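Local coordinates for IclR family transcriptional regulator (Brucella abortus, PDB 5WHM), which represses transcription as an IclR-type regulator, probably binding DNA through its N-terminal helix-turn-helix domain, at residues E40-N45 with L80-I85; T102-L107 with H260-A265; A115-A120 with S239-R244. One frame throughout, in Å; residues are numbered along the deposited sequence. Where two conformers were deposited one is given.

In the fold
Contact 1 comes first along the chain: residues 40-45, leading into helix 45-52, meet strand 81-83 and close a loop of 34 residues within the helix-turn-helix part, which probably binds DNA. The chain then enters the C-terminal domain, where contact 2 pairs the first turns of helix 101-115 with the last of helix 244-265 and closes a loop of 152 residues. Contact 3 nests inside that loop, joining the other end of helix 101-115 to the turn that precedes helix 244-265. Contacts 2 and 3 thus tie the same two helices near both ends, their centres about 20 Å apart. Contact 1 stands in series with them, its centre about 39 Å from that of contact 2.

Contact 1: residues E40-N45 with L80-I85; sequences ENTLGN and LYQLDI
L43 and Y81 exchange two backbone hydrogen bonds, L43 N to Y81 O at 3.1 Å and Y81 N to L43 O at 2.8 Å, and form a single antiparallel hydrogen-bonded pair. T42 approaches the Y81 carbonyl through a CA-H...O contact, its CA 3.3 Å from Y81 O. With chi1 -62°, T42 CG2 is anti to the backbone N and runs across L80 at about a right angle, 3.6 Å from L80 CB, while OG1, beside that N, takes a weak hydrogen bond from Q82 NE2 at 3.0 Å. G44 CA lies against L80 CD2 at 3.5 Å. This bridge suits a winged helix-turn-helix. Residues 40-45 lead into helix 45-52, with G44 at its N-cap, and add to the edge of the two-stranded wing, in which strand 81-83 pairs with strand 72-74. At the far end of the Y81 side chain, N45 ND2 lies in the ring plane at its edge and makes a weak hydrogen bond of 3.1 Å to Y81 OH, the amide turned 53° from the ring. T63 of helix 56-69 positions that amide by bonding N45 OD1, and also makes a weak bond to Y81 OH. The G44 N-H is held by E47. Beyond the bridge a water joins the two segments, donating to N41 O at 2.7 Å and accepting from L83 N, while L83 O is bonded by N97 of the second subunit.

Contact 2: residues T102-L107 with H260-A265; sequences TVASPL and HNISSA
Residues 102-107 and 260-265 run as nearly antiparallel helical segments, their N-to-C directions 156° apart and their axes 9.5 Å from each other at closest approach. They belong to the first turns of helix 101-115 and the last turns of helix 244-265, which lie side by side in the C-terminal domain, an IclR domain of the GAF clan built on a central antiparallel sheet. A104 and I262 have the nearest CA atoms, with 5.8 Å between A104 CA and I262 CA. Both rest on F233 of strand 229-238, so F233 of the sheet lies under this pair. P106 supplies no N-H to the preceding turn and the first helix is kinked there; the interface is made by V103, A104 and L107.

Matching spacing brings N261, I262 and A265 opposite them. No hydrogen bond crosses; the contact is wholly apolar. I262 reaches A104 through an extended chain, chi2 175°, which carries CD1 to 3.8 Å from A104 CB. L107 and I262 lie alongside, their chains running head to tail, with L107 CD1 3.6 Å from I262 CG1. The same methyl of L107 also meets the base of N261, its CD1 4.0 Å from N261 CB, the two side chains roughly perpendicular. T102 and S105 of helix 101-115 pack on M143 of the second subunit. Near the start of helix 101-115 and the end of helix 244-265, V103 projects at the other helix with CG1 turned opposite its backbone N (chi1 168°), and V103 CG1 meets A265 CB at 3.6 Å.

Contact 3: residues A115-A120 with S239-R244; sequences AKAAVA and SFQLPR
Q241 and L242 reach out next to each other from the turn before helix 244-265 and meet the exit of helix 101-115 in different ways, one with an amide, the other with a methyl. The Q241 chain is fully stretched, CG opposite the backbone N (chi1 171°) and chi2 -179°, which points the amide at the helix end, with NE2 near A115 O. NE2 makes a weak hydrogen bond to A115 O at 3.2 Å, with an N-H...O angle of 126°. Its approach to K116 O, modelled at 2.4 Å, is too short to be trusted in detail. The rest of the lysine chain turns off from the contact. L242 comes in alongside with CD1 3.8 Å from A117 CB, and also packs on L247 of helix 244-265. K116 leaves the helix with positive phi, and two residues on A118 pairs with G236 in the central sheet. As the last residue of its helix, A115 has a carbonyl that lacks the N-H of a following turn, and the Q241 amide probably supplies part of that missing donor, though weakly.

Contact 1: residues E40-N45 with L80-I85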
loop_
_atom_site.group_PDB
_atom_site.type_symbol
_atom_site.label_atom_id
_atom_site.label_comp_id
_atom_site.label_asym_id
_atom_site.label_seq_id
_atom_site.Cartn_x
_atom_site.Cartn_y
_atom_site.Cartn_z
ATOM N N GLU C 40 11.560 1.017 -10.460
ATOM C CA GLU C 40 11.633 -0.058 -11.456
ATOM C C GLU C 40 10.206 -0.552 -11.654
ATOM O O GLU C 40 9.758 -1.470 -10.965
ATOM C CB GLU C 40 12.559 -1.172 -11.022
ATOM C CG GLU C 40 14.027 -0.822 -11.253
ATOM C CD GLU C 40 14.934 -2.030 -11.128
ATOM O OE1 GLU C 40 15.238 -2.404 -9.975
ATOM O OE2 GLU C 40 15.321 -2.613 -12.172
ATOM N N ASN C 41 9.482 0.075 -12.577
ATOM C CA ASN C 41 8.035 -0.127 -12.604
ATOM C C ASN C 41 7.594 -1.179 -13.608
ATOM O O ASN C 41 6.453 -1.644 -13.518
ATOM C CB ASN C 41 7.308 1.182 -12.942
ATOM C CG ASN C 41 7.821 2.368 -12.128
ATOM O OD1 ASN C 41 7.488 2.515 -10.945
ATOM N ND2 ASN C 41 8.631 3.211 -12.754
ATOM N N THR C 42 8.459 -1.531 -14.561
ATOM C CA THR C 42 8.118 -2.338 -15.731
ATOM C C THR C 42 9.211 -3.377 -15.904
ATOM O O THR C 42 10.380 -3.015 -16.045
ATOM C CB THR C 42 8.012 -1.462 -16.990
ATOM O OG1 THR C 42 6.966 -0.496 -16.814
ATOM C CG2 THR C 42 7.689 -2.301 -18.217
ATOM N N LEU C 43 8.838 -4.657 -15.877
ATOM C CA LEU C 43 9.793 -5.747 -15.966
ATOM C C LEU C 43 9.211 -6.882 -16.801
ATOM O O LEU C 43 8.015 -7.181 -16.720
ATOM C CB LEU C 43 10.162 -6.283 -14.576
ATOM C CG LEU C 43 10.767 -5.300 -13.575
ATOM C CD1 LEU C 43 10.836 -5.935 -12.206
ATOM C CD2 LEU C 43 12.146 -4.881 -14.053
ATOM N N GLY C 44 10.084 -7.532 -17.574
ATOM C CA GLY C 44 9.746 -8.757 -18.266
ATOM C C GLY C 44 10.292 -9.998 -17.548
ATOM O O GLY C 44 11.026 -9.906 -16.570
ATOM N N ASN C 45 9.932 -11.174 -18.082
ATOM C CA ASN C 45 10.307 -12.431 -17.437
ATOM C C ASN C 45 11.829 -12.557 -17.292
ATOM O O ASN C 45 12.316 -13.026 -16.260
ATOM C CB ASN C 45 9.718 -13.630 -18.218
ATOM C CG ASN C 45 8.176 -13.833 -17.964
ATOM O OD1 ASN C 45 7.703 -13.778 -16.830
ATOM N ND2 ASN C 45 7.419 -14.072 -19.031
ATOM N N LEU C 80 5.504 -6.915 -21.283
ATOM C CA LEU C 80 6.078 -6.503 -19.999
ATOM C C LEU C 80 5.006 -6.388 -18.919
ATOM O O LEU C 80 3.828 -6.136 -19.208
ATOM C CB LEU C 80 6.812 -5.165 -20.169
ATOM C CG LEU C 80 7.944 -5.289 -21.194
ATOM C CD1 LEU C 80 8.672 -3.966 -21.445
ATOM C CD2 LEU C 80 8.939 -6.394 -20.769
ATOM N N TYR C 81 5.422 -6.560 -17.663
ATOM C CA TYR C 81 4.532 -6.543 -16.508
ATOM C C TYR C 81 4.703 -5.276 -15.667
ATOM O O TYR C 81 5.787 -4.682 -15.602
ATOM C CB TYR C 81 4.768 -7.738 -15.579
ATOM C CG TYR C 81 4.728 -9.058 -16.323
ATOM C CD1 TYR C 81 3.508 -9.691 -16.615
ATOM C CD2 TYR C 81 5.895 -9.642 -16.771
ATOM C CE1 TYR C 81 3.479 -10.927 -17.326
ATOM C CE2 TYR C 81 5.881 -10.847 -17.480
ATOM C CZ TYR C 81 4.675 -11.475 -17.751
ATOM O OH TYR C 81 4.699 -12.656 -18.468
ATOM N N GLN C 82 3.621 -4.920 -14.968
ATOM C CA GLN C 82 3.627 -3.902 -13.923
ATOM C C GLN C 82 2.732 -4.385 -12.800
ATOM O O GLN C 82 1.813 -5.191 -13.031
ATOM C CB GLN C 82 3.109 -2.551 -14.433
ATOM C CG GLN C 82 3.899 -1.936 -15.503
ATOM C CD GLN C 82 3.458 -0.511 -15.734
ATOM O OE1 GLN C 82 2.303 -0.258 -16.073
ATOM N NE2 GLN C 82 4.372 0.435 -15.528
ATOM N N LEU C 83 2.990 -3.887 -11.588
ATOM C CA LEU C 83 2.091 -4.162 -10.465
ATOM C C LEU C 83 0.693 -3.636 -10.802
ATOM O O LEU C 83 0.546 -2.578 -11.417
ATOM C CB LEU C 83 2.580 -3.475 -9.172
ATOM C CG LEU C 83 3.925 -4.023 -8.632
ATOM C CD1 LEU C 83 4.383 -3.149 -7.447
ATOM C CD2 LEU C 83 3.776 -5.487 -8.214
ATOM N N ASP C 84 -0.337 -4.336 -10.323
ATOM C CA ASP C 84 -1.699 -3.901 -10.601
ATOM C C ASP C 84 -2.495 -3.741 -9.299
ATOM O O ASP C 84 -2.010 -4.024 -8.191
ATOM C CB ASP C 84 -2.387 -4.878 -11.577
ATOM C CG ASP C 84 -3.556 -4.237 -12.363
ATOM O OD1 ASP C 84 -3.906 -3.045 -12.171
ATOM O OD2 ASP C 84 -4.118 -4.969 -13.204
ATOM N N ILE C 85 -3.745 -3.287 -9.478
ATOM C CA ILE C 85 -4.611 -2.803 -8.399
ATOM C C ILE C 85 -4.778 -3.839 -7.306
ATOM O O ILE C 85 -4.962 -3.489 -6.131
ATOM C CB ILE C 85 -6.012 -2.431 -8.950
ATOM C CG1 ILE C 85 -5.906 -1.486 -10.156
ATOM C CG2 ILE C 85 -6.886 -1.838 -7.814
ATOM C CD1 ILE C 85 -5.005 -0.254 -9.895
HETATM O O HOH W 1 5.032 -1.709 -11.279
#

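Contact 2: residues T102-L107 with H260-A265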
loop_
_atom_site.group_PDB
_atom_site.type_symbol
_atom_site.label_atom_id
_atom_site.label_comp_id
_atom_site.label_asym_id
_atom_site.label_seq_id
_atom_site.Cartn_x
_atom_site.Cartn_y
_atom_site.Cartn_z
ATOM N N THR C 102 -3.099 7.465 16.205
ATOM C CA THR C 102 -3.924 8.411 16.955
ATOM C C THR C 102 -3.203 8.949 18.188
ATOM O O THR C 102 -3.560 10.019 18.685
ATOM C CB THR C 102 -5.256 7.780 17.373
ATOM O OG1 THR C 102 -5.018 6.791 18.384
ATOM C CG2 THR C 102 -5.975 7.135 16.141
ATOM N N VAL C 103 -2.214 8.231 18.704
ATOM C CA VAL C 103 -1.373 8.763 19.777
ATOM C C VAL C 103 -0.174 9.508 19.214
ATOM O O VAL C 103 0.159 10.603 19.663
ATOM C CB VAL C 103 -0.922 7.611 20.698
ATOM C CG1 VAL C 103 0.186 8.078 21.636
ATOM C CG2 VAL C 103 -2.106 7.063 21.464
ATOM N N ALA C 104 0.499 8.917 18.226
ATOM C CA ALA C 104 1.772 9.470 17.765
ATOM C C ALA C 104 1.568 10.723 16.926
ATOM O O ALA C 104 2.301 11.704 17.087
ATOM C CB ALA C 104 2.541 8.428 16.959
ATOM N N SER C 105 0.568 10.715 16.044
ATOM C CA SER C 105 0.451 11.776 15.049
ATOM C C SER C 105 0.334 13.165 15.657
ATOM O O SER C 105 1.017 14.073 15.157
ATOM C CB SER C 105 -0.735 11.488 14.105
ATOM O OG SER C 105 -0.909 12.534 13.164
ATOM N N PRO C 106 -0.488 13.419 16.688
ATOM C CA PRO C 106 -0.547 14.793 17.209
ATOM C C PRO C 106 0.745 15.209 17.888
ATOM O O PRO C 106 1.110 16.391 17.836
ATOM C CB PRO C 106 -1.722 14.771 18.195
ATOM C CG PRO C 106 -2.078 13.348 18.404
ATOM C CD PRO C 106 -1.495 12.528 17.302
ATOM N N LEU C 107 1.430 14.273 18.549
ATOM C CA LEU C 107 2.733 14.586 19.130
ATOM C C LEU C 107 3.761 14.869 18.041
ATOM O O LEU C 107 4.636 15.731 18.203
ATOM C CB LEU C 107 3.201 13.432 20.025
ATOM C CG LEU C 107 2.358 13.220 21.280
ATOM C CD1 LEU C 107 2.744 11.924 21.955
ATOM C CD2 LEU C 107 2.556 14.391 22.235
ATOM N N HIS C 260 9.137 8.993 24.420
ATOM C CA HIS C 260 8.728 8.597 25.764
ATOM C C HIS C 260 7.244 8.863 25.993
ATOM O O HIS C 260 6.550 8.045 26.608
ATOM C CB HIS C 260 9.560 9.325 26.820
ATOM C CG HIS C 260 9.271 8.870 28.214
ATOM N ND1 HIS C 260 8.325 9.475 29.014
ATOM C CD2 HIS C 260 9.777 7.845 28.938
ATOM C CE1 HIS C 260 8.275 8.855 30.180
ATOM N NE2 HIS C 260 9.147 7.861 30.160
ATOM N N ASN C 261 6.744 10.006 25.517
ATOM C CA ASN C 261 5.316 10.298 25.654
ATOM C C ASN C 261 4.477 9.288 24.861
ATOM O O ASN C 261 3.483 8.764 25.371
ATOM C CB ASN C 261 5.004 11.733 25.195
ATOM C CG ASN C 261 5.541 12.815 26.174
ATOM O OD1 ASN C 261 5.590 12.604 27.386
ATOM N ND2 ASN C 261 5.916 13.979 25.634
ATOM N N ILE C 262 4.890 8.978 23.628
ATOM C CA ILE C 262 4.186 7.964 22.834
ATOM C C ILE C 262 4.188 6.632 23.570
ATOM O O ILE C 262 3.154 5.962 23.693
ATOM C CB ILE C 262 4.825 7.836 21.439
ATOM C CG1 ILE C 262 4.670 9.144 20.663
ATOM C CG2 ILE C 262 4.183 6.664 20.655
ATOM C CD1 ILE C 262 5.378 9.143 19.335
ATOM N N SER C 263 5.356 6.260 24.112
ATOM C CA SER C 263 5.533 4.987 24.798
ATOM C C SER C 263 4.630 4.867 26.024
ATOM O O SER C 263 4.111 3.783 26.319
ATOM C CB SER C 263 7.000 4.831 25.191
ATOM O OG SER C 263 7.182 3.638 25.915
ATOM N N SER C 264 4.406 5.967 26.738
ATOM C CA SER C 264 3.554 5.894 27.918
ATOM C C SER C 264 2.068 5.880 27.577
ATOM O O SER C 264 1.267 5.438 28.403
ATOM C CB SER C 264 3.865 7.056 28.866
ATOM O OG SER C 264 3.770 8.292 28.188
ATOM N N ALA C 265 1.684 6.357 26.392
ATOM C CA ALA C 265 0.278 6.442 26.013
ATOM C C ALA C 265 -0.215 5.221 25.244
ATOM O O ALA C 265 -1.428 4.983 25.198
ATOM C CB ALA C 265 0.033 7.700 25.178
#

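Contact 3: residues A115-A120 with S239-R244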
loop_
_atom_site.group_PDB
_atom_site.type_symbol
_atom_site.label_atom_id
_atom_site.label_comp_id
_atom_site.label_asym_id
_atom_site.label_seq_id
_atom_site.Cartn_x
_atom_site.Cartn_y
_atom_site.Cartn_z
ATOM N N ALA C 115 9.920 22.374 14.870
ATOM C CA ALA C 115 11.194 22.236 14.175
ATOM C C ALA C 115 11.145 22.738 12.743
ATOM O O ALA C 115 12.203 22.795 12.093
ATOM C CB ALA C 115 11.645 20.768 14.168
ATOM N N LYS C 116 9.947 23.047 12.233
ATOM C CA LYS C 116 9.720 23.387 10.825
ATOM C C LYS C 116 10.321 22.331 9.901
ATOM O O LYS C 116 10.947 22.632 8.884
ATOM C CB LYS C 116 10.252 24.793 10.506
ATOM C CG LYS C 116 9.724 25.862 11.461
ATOM C CD LYS C 116 9.978 27.268 10.940
ATOM C CE LYS C 116 9.329 28.318 11.836
ATOM N NZ LYS C 116 7.874 28.044 12.036
ATOM N N ALA C 117 10.103 21.068 10.255
ATOM C CA ALA C 117 10.710 19.975 9.517
ATOM C C ALA C 117 9.811 18.741 9.609
ATOM O O ALA C 117 8.969 18.629 10.501
ATOM C CB ALA C 117 12.108 19.665 10.053
ATOM N N ALA C 118 10.033 17.793 8.707
ATOM C CA ALA C 118 9.209 16.585 8.665
ATOM C C ALA C 118 9.551 15.606 9.797
ATOM O O ALA C 118 10.725 15.354 10.097
ATOM C CB ALA C 118 9.371 15.896 7.311
ATOM N N VAL C 119 8.514 15.052 10.424
ATOM C CA VAL C 119 8.643 14.019 11.450
ATOM C C VAL C 119 7.955 12.765 10.912
ATOM O O VAL C 119 6.833 12.853 10.390
ATOM C CB VAL C 119 8.028 14.467 12.789
ATOM C CG1 VAL C 119 8.083 13.386 13.846
ATOM C CG2 VAL C 119 8.767 15.770 13.304
ATOM N N ALA C 120 8.638 11.619 11.006
ATOM C CA ALA C 120 8.135 10.384 10.406
ATOM C C ALA C 120 8.203 9.249 11.418
ATOM O O ALA C 120 8.959 9.296 12.404
ATOM C CB ALA C 120 8.909 9.998 9.121
ATOM N N SER C 239 19.823 20.494 5.409
ATOM C CA SER C 239 20.935 20.606 6.339
ATOM C C SER C 239 21.160 22.044 6.777
ATOM O O SER C 239 21.551 22.282 7.923
ATOM C CB SER C 239 22.189 20.031 5.696
ATOM O OG SER C 239 22.413 20.657 4.452
ATOM N N PHE C 240 20.898 23.018 5.898
ATOM C CA PHE C 240 21.068 24.414 6.296
ATOM C C PHE C 240 20.061 24.813 7.371
ATOM O O PHE C 240 20.313 25.741 8.138
ATOM C CB PHE C 240 20.958 25.341 5.073
ATOM C CG PHE C 240 19.531 25.660 4.655
ATOM C CD1 PHE C 240 18.879 26.788 5.152
ATOM C CD2 PHE C 240 18.847 24.841 3.752
ATOM C CE1 PHE C 240 17.566 27.091 4.771
ATOM C CE2 PHE C 240 17.534 25.141 3.363
ATOM C CZ PHE C 240 16.897 26.261 3.877
ATOM N N GLN C 241 18.923 24.128 7.445
ATOM C CA GLN C 241 17.924 24.440 8.457
ATOM C C GLN C 241 18.157 23.695 9.764
ATOM O O GLN C 241 17.804 24.204 10.840
ATOM C CB GLN C 241 16.542 24.093 7.919
ATOM C CG GLN C 241 15.448 24.159 8.931
ATOM C CD GLN C 241 14.118 23.788 8.328
ATOM O OE1 GLN C 241 14.018 23.507 7.129
ATOM N NE2 GLN C 241 13.085 23.781 9.154
ATOM N N LEU C 242 18.760 22.509 9.692
ATOM C CA LEU C 242 18.938 21.619 10.841
ATOM C C LEU C 242 20.409 21.258 10.968
ATOM O O LEU C 242 20.814 20.142 10.634
ATOM C CB LEU C 242 18.097 20.348 10.697
ATOM C CG LEU C 242 16.576 20.516 10.676
ATOM C CD1 LEU C 242 15.907 19.209 10.285
ATOM C CD2 LEU C 242 16.090 20.966 12.045
ATOM N N PRO C 243 21.242 22.186 11.434
ATOM C CA PRO C 243 22.644 21.844 11.691
ATOM C C PRO C 243 22.771 20.772 12.763
ATOM O O PRO C 243 21.872 20.565 13.582
ATOM C CB PRO C 243 23.253 23.172 12.164
ATOM C CG PRO C 243 22.354 24.210 11.587
ATOM C CD PRO C 243 20.989 23.628 11.609
ATOM N N ARG C 244 23.934 20.104 12.764
ATOM C CA ARG C 244 24.242 19.106 13.790
ATOM C C ARG C 244 23.953 19.630 15.196
ATOM O O ARG C 244 23.305 18.950 16.004
ATOM C CB ARG C 244 25.711 18.681 13.663
ATOM C CG ARG C 244 26.289 18.012 14.912
ATOM C CD ARG C 244 27.758 17.628 14.727
ATOM N NE ARG C 244 27.957 16.606 13.692
ATOM C CZ ARG C 244 27.846 15.294 13.889
ATOM N NH1 ARG C 244 27.517 14.816 15.084
ATOM N NH2 ARG C 244 28.079 14.453 12.892
#